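Local coordinates for protein nicotinate phosphoribosyltransferase (Saccharomyces cerevisiae, PDB 1VLP) that catalyses the ATP-dependent transfer of a phosphoribosyl group from phosphoribosyl diphosphate to nicotinate, giving nicotinate ribonucleotide, the first step of NAD biosynthesis from nicotinic acid, at residues D162-K175 and T367-P379. Numbering follows the deposited sequence.
Sequences DWDYENQLEQAEKK and TNFTNDFRKKSEP. With PO4 (phosphate ion), chain E.
Lys175 reaches Asp372 in a salt bridge, NZ lying 2.8 Å from OD2 on its anti lone pair. The lysine chain, extended beyond CG, also brings NZ above the amide plane of Asn368, 3.1 Å from OD1. One and two turns back, Gln171 and Gln168 grip a single carbonyl: their NE2 atoms approach Asp372 O from opposite faces of its plane, the Gln168 bond nearly straight at 177°. A bend at chi2 (-61°) lays the Gln168 amide flat on Phe373, NE2 over the ring centre, 3.3 Å above its plane, so one group both donates and stacks.

At the far end Asp162 is a two-pronged acceptor, both oxygens using syn lone pairs: OD1 takes Ser377 N at 2.8 Å and OD2 takes Ser377 OG at 2.6 Å. With an alanine here, the Ser377 N-H and hydroxyl would probably lose their shared acceptor and the chain at 375-377 be freer to move. Between these ends Trp163 CE3 meets Phe373 CE2 at 3.5 Å, the ring planes 81° apart.

The contact ties the start of helix 168-181, packed on helix 197-213, and the loop entering it to helix 367-370 and the extended chain beyond, which follow strand 360-365 of the parallel sheet of this type II phosphoribosyltransferase. There Thr367, inferred to bind phosphoribosyl diphosphate, donates its backbone N-H to a phosphate oxygen, and Phe373 pairs through its backbone with Ser383 of strand 382-383.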
loop_
_atom_site.group_PDB
_atom_site.type_symbol
_atom_site.label_atom_id
_atom_site.label_comp_id
_atom_site.label_asym_id
_atom_site.label_seq_id
_atom_site.Cartn_x
_atom_site.Cartn_y
_atom_site.Cartn_z
ATOM N N ASP A 162 18.070 16.970 -9.645
ATOM C CA ASP A 162 19.175 17.239 -8.710
ATOM C C ASP A 162 19.354 16.141 -7.646
ATOM O O ASP A 162 19.010 16.322 -6.478
ATOM C CB ASP A 162 18.927 18.570 -8.052
ATOM C CG ASP A 162 20.129 19.067 -7.238
ATOM O OD1 ASP A 162 21.225 18.434 -7.273
ATOM O OD2 ASP A 162 19.930 20.067 -6.539
ATOM N N TRP A 163 19.862 14.990 -8.097
ATOM C CA TRP A 163 19.989 13.800 -7.276
ATOM C C TRP A 163 20.675 12.783 -8.159
ATOM O O TRP A 163 20.724 12.938 -9.376
ATOM C CB TRP A 163 18.617 13.270 -6.829
ATOM C CG TRP A 163 17.688 12.817 -7.955
ATOM C CD1 TRP A 163 16.833 13.597 -8.664
ATOM C CD2 TRP A 163 17.552 11.496 -8.481
ATOM N NE1 TRP A 163 16.177 12.850 -9.598
ATOM C CE2 TRP A 163 16.612 11.561 -9.531
ATOM C CE3 TRP A 163 18.137 10.248 -8.165
ATOM C CZ2 TRP A 163 16.227 10.442 -10.263
ATOM C CZ3 TRP A 163 17.750 9.138 -8.871
ATOM C CH2 TRP A 163 16.797 9.238 -9.926
ATOM N N ASP A 164 21.179 11.721 -7.558
ATOM C CA ASP A 164 21.708 10.604 -8.323
ATOM C C ASP A 164 21.624 9.325 -7.472
ATOM O O ASP A 164 21.036 9.327 -6.378
ATOM C CB ASP A 164 23.156 10.869 -8.779
ATOM C CG ASP A 164 24.127 11.033 -7.615
ATOM O OD1 ASP A 164 23.909 10.430 -6.532
ATOM O OD2 ASP A 164 25.117 11.783 -7.774
ATOM N N TYR A 165 22.173 8.236 -7.989
ATOM C CA TYR A 165 22.006 6.917 -7.332
ATOM C C TYR A 165 23.161 6.514 -6.445
ATOM O O TYR A 165 23.146 5.428 -5.880
ATOM C CB TYR A 165 21.783 5.819 -8.379
ATOM C CG TYR A 165 20.473 5.876 -9.101
ATOM C CD1 TYR A 165 19.333 5.356 -8.531
ATOM C CD2 TYR A 165 20.380 6.392 -10.391
ATOM C CE1 TYR A 165 18.112 5.388 -9.176
ATOM C CE2 TYR A 165 19.140 6.411 -11.067
ATOM C CZ TYR A 165 18.017 5.893 -10.443
ATOM O OH TYR A 165 16.801 5.881 -11.048
ATOM N N GLU A 166 24.138 7.402 -6.257
ATOM C CA GLU A 166 25.323 7.077 -5.499
ATOM C C GLU A 166 24.936 6.676 -4.100
ATOM O O GLU A 166 24.105 7.325 -3.468
ATOM C CB GLU A 166 26.280 8.253 -5.451
ATOM C CG GLU A 166 26.856 8.578 -6.848
ATOM C CD GLU A 166 27.606 7.392 -7.483
ATOM O OE1 GLU A 166 28.674 6.992 -6.940
ATOM O OE2 GLU A 166 27.108 6.863 -8.513
ATOM N N ASN A 167 25.518 5.565 -3.675
ATOM C CA ASN A 167 25.374 5.027 -2.327
ATOM C C ASN A 167 23.978 4.501 -1.950
ATOM O O ASN A 167 23.749 4.209 -0.764
ATOM C CB ASN A 167 25.849 6.034 -1.286
ATOM C CG ASN A 167 27.336 6.367 -1.437
ATOM O OD1 ASN A 167 28.191 5.464 -1.397
ATOM N ND2 ASN A 167 27.645 7.648 -1.657
ATOM N N GLN A 168 23.053 4.397 -2.916
ATOM C CA GLN A 168 21.688 3.873 -2.632
ATOM C C GLN A 168 21.754 2.426 -2.134
ATOM O O GLN A 168 21.174 2.048 -1.086
ATOM C CB GLN A 168 20.795 3.968 -3.865
ATOM C CG GLN A 168 20.249 5.386 -4.099
ATOM C CD GLN A 168 19.394 5.853 -2.933
ATOM O OE1 GLN A 168 18.556 5.073 -2.482
ATOM N NE2 GLN A 168 19.573 7.128 -2.462
ATOM N N LEU A 169 22.537 1.608 -2.805
ATOM C CA LEU A 169 22.623 0.211 -2.332
ATOM C C LEU A 169 23.200 0.119 -0.893
ATOM O O LEU A 169 22.630 -0.554 -0.029
ATOM C CB LEU A 169 23.445 -0.606 -3.322
ATOM C CG LEU A 169 23.573 -2.124 -3.122
ATOM C CD1 LEU A 169 24.097 -2.624 -4.467
ATOM C CD2 LEU A 169 24.521 -2.473 -1.986
ATOM N N GLU A 170 24.332 0.796 -0.671
ATOM C CA GLU A 170 25.016 0.824 0.617
ATOM C C GLU A 170 24.153 1.387 1.761
ATOM O O GLU A 170 24.200 0.885 2.906
ATOM C CB GLU A 170 26.279 1.665 0.463
ATOM C CG GLU A 170 27.355 1.042 -0.456
ATOM C CD GLU A 170 27.118 1.153 -1.988
ATOM O OE1 GLU A 170 26.200 1.846 -2.501
ATOM O OE2 GLU A 170 27.899 0.487 -2.717
ATOM N N GLN A 171 23.368 2.421 1.444
ATOM C CA GLN A 171 22.481 3.033 2.439
ATOM C C GLN A 171 21.362 2.071 2.896
ATOM O O GLN A 171 21.035 1.960 4.094
ATOM C CB GLN A 171 21.918 4.325 1.847
ATOM C CG GLN A 171 20.915 4.990 2.699
ATOM C CD GLN A 171 20.500 6.337 2.136
ATOM O OE1 GLN A 171 21.103 7.363 2.455
ATOM N NE2 GLN A 171 19.530 6.332 1.268
ATOM N N ALA A 172 20.779 1.379 1.922
ATOM C CA ALA A 172 19.785 0.359 2.227
ATOM C C ALA A 172 20.381 -0.795 3.034
ATOM O O ALA A 172 19.756 -1.294 3.985
ATOM C CB ALA A 172 19.123 -0.154 0.960
ATOM N N GLU A 173 21.559 -1.242 2.627
ATOM C CA GLU A 173 22.280 -2.302 3.328
ATOM C C GLU A 173 22.527 -1.970 4.802
ATOM O O GLU A 173 22.248 -2.796 5.695
ATOM C CB GLU A 173 23.592 -2.585 2.633
ATOM C CG GLU A 173 24.326 -3.757 3.239
ATOM C CD GLU A 173 25.763 -3.918 2.725
ATOM O OE1 GLU A 173 26.288 -3.050 1.992
ATOM O OE2 GLU A 173 26.386 -4.932 3.084
ATOM N N LYS A 174 22.972 -0.752 5.057
ATOM C CA LYS A 174 23.206 -0.281 6.426
ATOM C C LYS A 174 21.938 -0.265 7.248
ATOM O O LYS A 174 21.963 -0.659 8.413
ATOM C CB LYS A 174 23.862 1.111 6.422
ATOM C CG LYS A 174 23.977 1.708 7.799
ATOM C CD LYS A 174 24.870 2.916 7.843
ATOM C CE LYS A 174 25.043 3.481 9.265
ATOM N NZ LYS A 174 25.599 4.869 9.095
ATOM N N LYS A 175 20.822 0.185 6.651
ATOM C CA LYS A 175 19.532 0.184 7.338
ATOM C C LYS A 175 19.153 -1.244 7.706
ATOM O O LYS A 175 18.848 -1.532 8.851
ATOM C CB LYS A 175 18.438 0.808 6.486
ATOM C CG LYS A 175 18.690 2.306 6.265
ATOM C CD LYS A 175 17.616 2.887 5.374
ATOM C CE LYS A 175 17.878 4.318 5.046
ATOM N NZ LYS A 175 16.878 4.824 4.021
ATOM N N THR A 367 8.522 4.313 2.014
ATOM C CA THR A 367 9.237 5.467 1.415
ATOM C C THR A 367 10.644 5.692 1.932
ATOM O O THR A 367 11.518 6.074 1.170
ATOM C CB THR A 367 8.401 6.750 1.557
ATOM O OG1 THR A 367 7.092 6.461 1.039
ATOM C CG2 THR A 367 9.002 7.883 0.764
ATOM N N ASN A 368 10.907 5.402 3.203
ATOM C CA ASN A 368 12.252 5.551 3.690
ATOM C C ASN A 368 13.245 4.659 2.956
ATOM O O ASN A 368 14.412 5.008 2.861
ATOM C CB ASN A 368 12.301 5.296 5.188
ATOM C CG ASN A 368 13.660 5.547 5.751
ATOM O OD1 ASN A 368 14.446 4.635 5.922
ATOM N ND2 ASN A 368 13.944 6.796 6.047
ATOM N N PHE A 369 12.795 3.490 2.473
ATOM C CA PHE A 369 13.672 2.626 1.705
ATOM C C PHE A 369 13.894 3.150 0.266
ATOM O O PHE A 369 15.014 3.248 -0.203
ATOM C CB PHE A 369 13.178 1.171 1.663
ATOM C CG PHE A 369 13.842 0.260 2.678
ATOM C CD1 PHE A 369 15.247 0.205 2.795
ATOM C CD2 PHE A 369 13.079 -0.534 3.517
ATOM C CE1 PHE A 369 15.868 -0.657 3.740
ATOM C CE2 PHE A 369 13.689 -1.384 4.479
ATOM C CZ PHE A 369 15.092 -1.414 4.593
ATOM N N THR A 370 12.806 3.436 -0.439
ATOM C CA THR A 370 12.841 3.633 -1.900
ATOM C C THR A 370 12.889 5.105 -2.347
ATOM O O THR A 370 12.955 5.375 -3.557
ATOM C CB THR A 370 11.586 2.980 -2.529
ATOM O OG1 THR A 370 10.421 3.605 -1.958
ATOM C CG2 THR A 370 11.635 1.473 -2.244
ATOM N N ASN A 371 12.791 6.047 -1.404
ATOM C CA ASN A 371 12.864 7.462 -1.724
ATOM C C ASN A 371 13.554 8.292 -0.639
ATOM O O ASN A 371 13.013 9.274 -0.140
ATOM C CB ASN A 371 11.468 8.015 -2.156
ATOM C CG ASN A 371 11.569 9.132 -3.167
ATOM O OD1 ASN A 371 12.566 9.832 -3.201
ATOM N ND2 ASN A 371 10.504 9.361 -3.922
ATOM N N ASP A 372 14.801 7.889 -0.340
ATOM C CA ASP A 372 15.679 8.533 0.613
ATOM C C ASP A 372 16.939 9.008 -0.129
ATOM O O ASP A 372 17.906 8.257 -0.246
ATOM C CB ASP A 372 16.030 7.558 1.767
ATOM C CG ASP A 372 16.892 8.223 2.849
ATOM O OD1 ASP A 372 17.054 9.460 2.796
ATOM O OD2 ASP A 372 17.418 7.537 3.751
ATOM N N PHE A 373 16.869 10.234 -0.656
ATOM C CA PHE A 373 17.896 10.842 -1.523
ATOM C C PHE A 373 18.289 12.201 -0.980
ATOM O O PHE A 373 17.459 12.924 -0.365
ATOM C CB PHE A 373 17.368 10.992 -2.942
ATOM C CG PHE A 373 17.263 9.708 -3.685
ATOM C CD1 PHE A 373 16.215 8.837 -3.452
ATOM C CD2 PHE A 373 18.225 9.348 -4.616
ATOM C CE1 PHE A 373 16.126 7.654 -4.146
ATOM C CE2 PHE A 373 18.145 8.162 -5.309
ATOM C CZ PHE A 373 17.117 7.309 -5.079
ATOM N N ARG A 374 19.556 12.548 -1.162
ATOM C CA ARG A 374 20.054 13.898 -0.928
ATOM C C ARG A 374 20.205 14.594 -2.257
ATOM O O ARG A 374 20.175 13.974 -3.320
ATOM C CB ARG A 374 21.447 13.874 -0.278
ATOM C CG ARG A 374 21.537 13.264 1.082
ATOM C CD ARG A 374 20.747 14.000 2.134
ATOM N NE ARG A 374 20.885 13.288 3.406
ATOM C CZ ARG A 374 21.966 13.343 4.194
ATOM N NH1 ARG A 374 23.009 14.092 3.871
ATOM N NH2 ARG A 374 22.004 12.641 5.322
ATOM N N LYS A 375 20.320 15.917 -2.221
ATOM C CA LYS A 375 20.540 16.677 -3.430
ATOM C C LYS A 375 21.962 16.414 -3.884
ATOM O O LYS A 375 22.860 16.275 -3.059
ATOM C CB LYS A 375 20.280 18.183 -3.204
ATOM C CG LYS A 375 18.820 18.502 -2.947
ATOM C CD LYS A 375 18.519 19.988 -2.929
ATOM C CE LYS A 375 17.003 20.223 -2.855
ATOM N NZ LYS A 375 16.284 19.860 -4.164
ATOM N N LYS A 376 22.144 16.378 -5.192
ATOM C CA LYS A 376 23.487 16.210 -5.766
ATOM C C LYS A 376 24.247 17.524 -5.566
ATOM O O LYS A 376 25.430 17.517 -5.196
ATOM C CB LYS A 376 23.417 15.817 -7.235
ATOM C CG LYS A 376 24.804 15.595 -7.800
ATOM C CD LYS A 376 24.829 14.995 -9.187
ATOM C CE LYS A 376 26.287 14.633 -9.574
ATOM N NZ LYS A 376 27.345 15.236 -8.666
ATOM N N SER A 377 23.541 18.634 -5.714
ATOM C CA SER A 377 24.121 19.978 -5.593
ATOM C C SER A 377 24.530 20.292 -4.153
ATOM O O SER A 377 25.501 21.017 -3.909
ATOM C CB SER A 377 23.122 21.032 -6.086
ATOM O OG SER A 377 21.930 21.074 -5.301
ATOM N N GLU A 378 23.756 19.778 -3.216
ATOM C CA GLU A 378 23.949 20.025 -1.809
ATOM C C GLU A 378 23.776 18.705 -1.102
ATOM O O GLU A 378 22.674 18.361 -0.691
ATOM C CB GLU A 378 22.927 21.059 -1.329
ATOM C CG GLU A 378 23.293 22.474 -1.685
ATOM C CD GLU A 378 22.327 23.459 -1.043
ATOM O OE1 GLU A 378 21.134 23.395 -1.418
ATOM O OE2 GLU A 378 22.772 24.276 -0.172
ATOM N N PRO A 379 24.862 17.915 -0.999
ATOM C CA PRO A 379 24.763 16.575 -0.407
ATOM C C PRO A 379 24.243 16.495 1.038
ATOM O O PRO A 379 23.842 15.430 1.461
ATOM C CB PRO A 379 26.198 16.038 -0.504
ATOM C CG PRO A 379 26.846 16.859 -1.571
ATOM C CD PRO A 379 26.238 18.208 -1.471
HETATM P P PO4 E . 5.309 4.948 4.018
HETATM O O1 PO4 E . 5.640 3.932 2.958
HETATM O O2 PO4 E . 6.493 5.738 4.500
HETATM O O3 PO4 E . 4.337 6.001 3.469
HETATM O O4 PO4 E . 4.586 4.327 5.195
HETATM O O HOH W 1 16.544 17.281 -5.475
HETATM O O HOH W 2 17.455 21.489 -6.524
HETATM O O HOH W 3 21.089 11.874 -4.686
HETATM O O HOH W 4 15.945 5.603 -1.468
HETATM O O HOH W 5 19.759 10.373 2.757
HETATM O O HOH W 6 17.197 3.382 1.602
#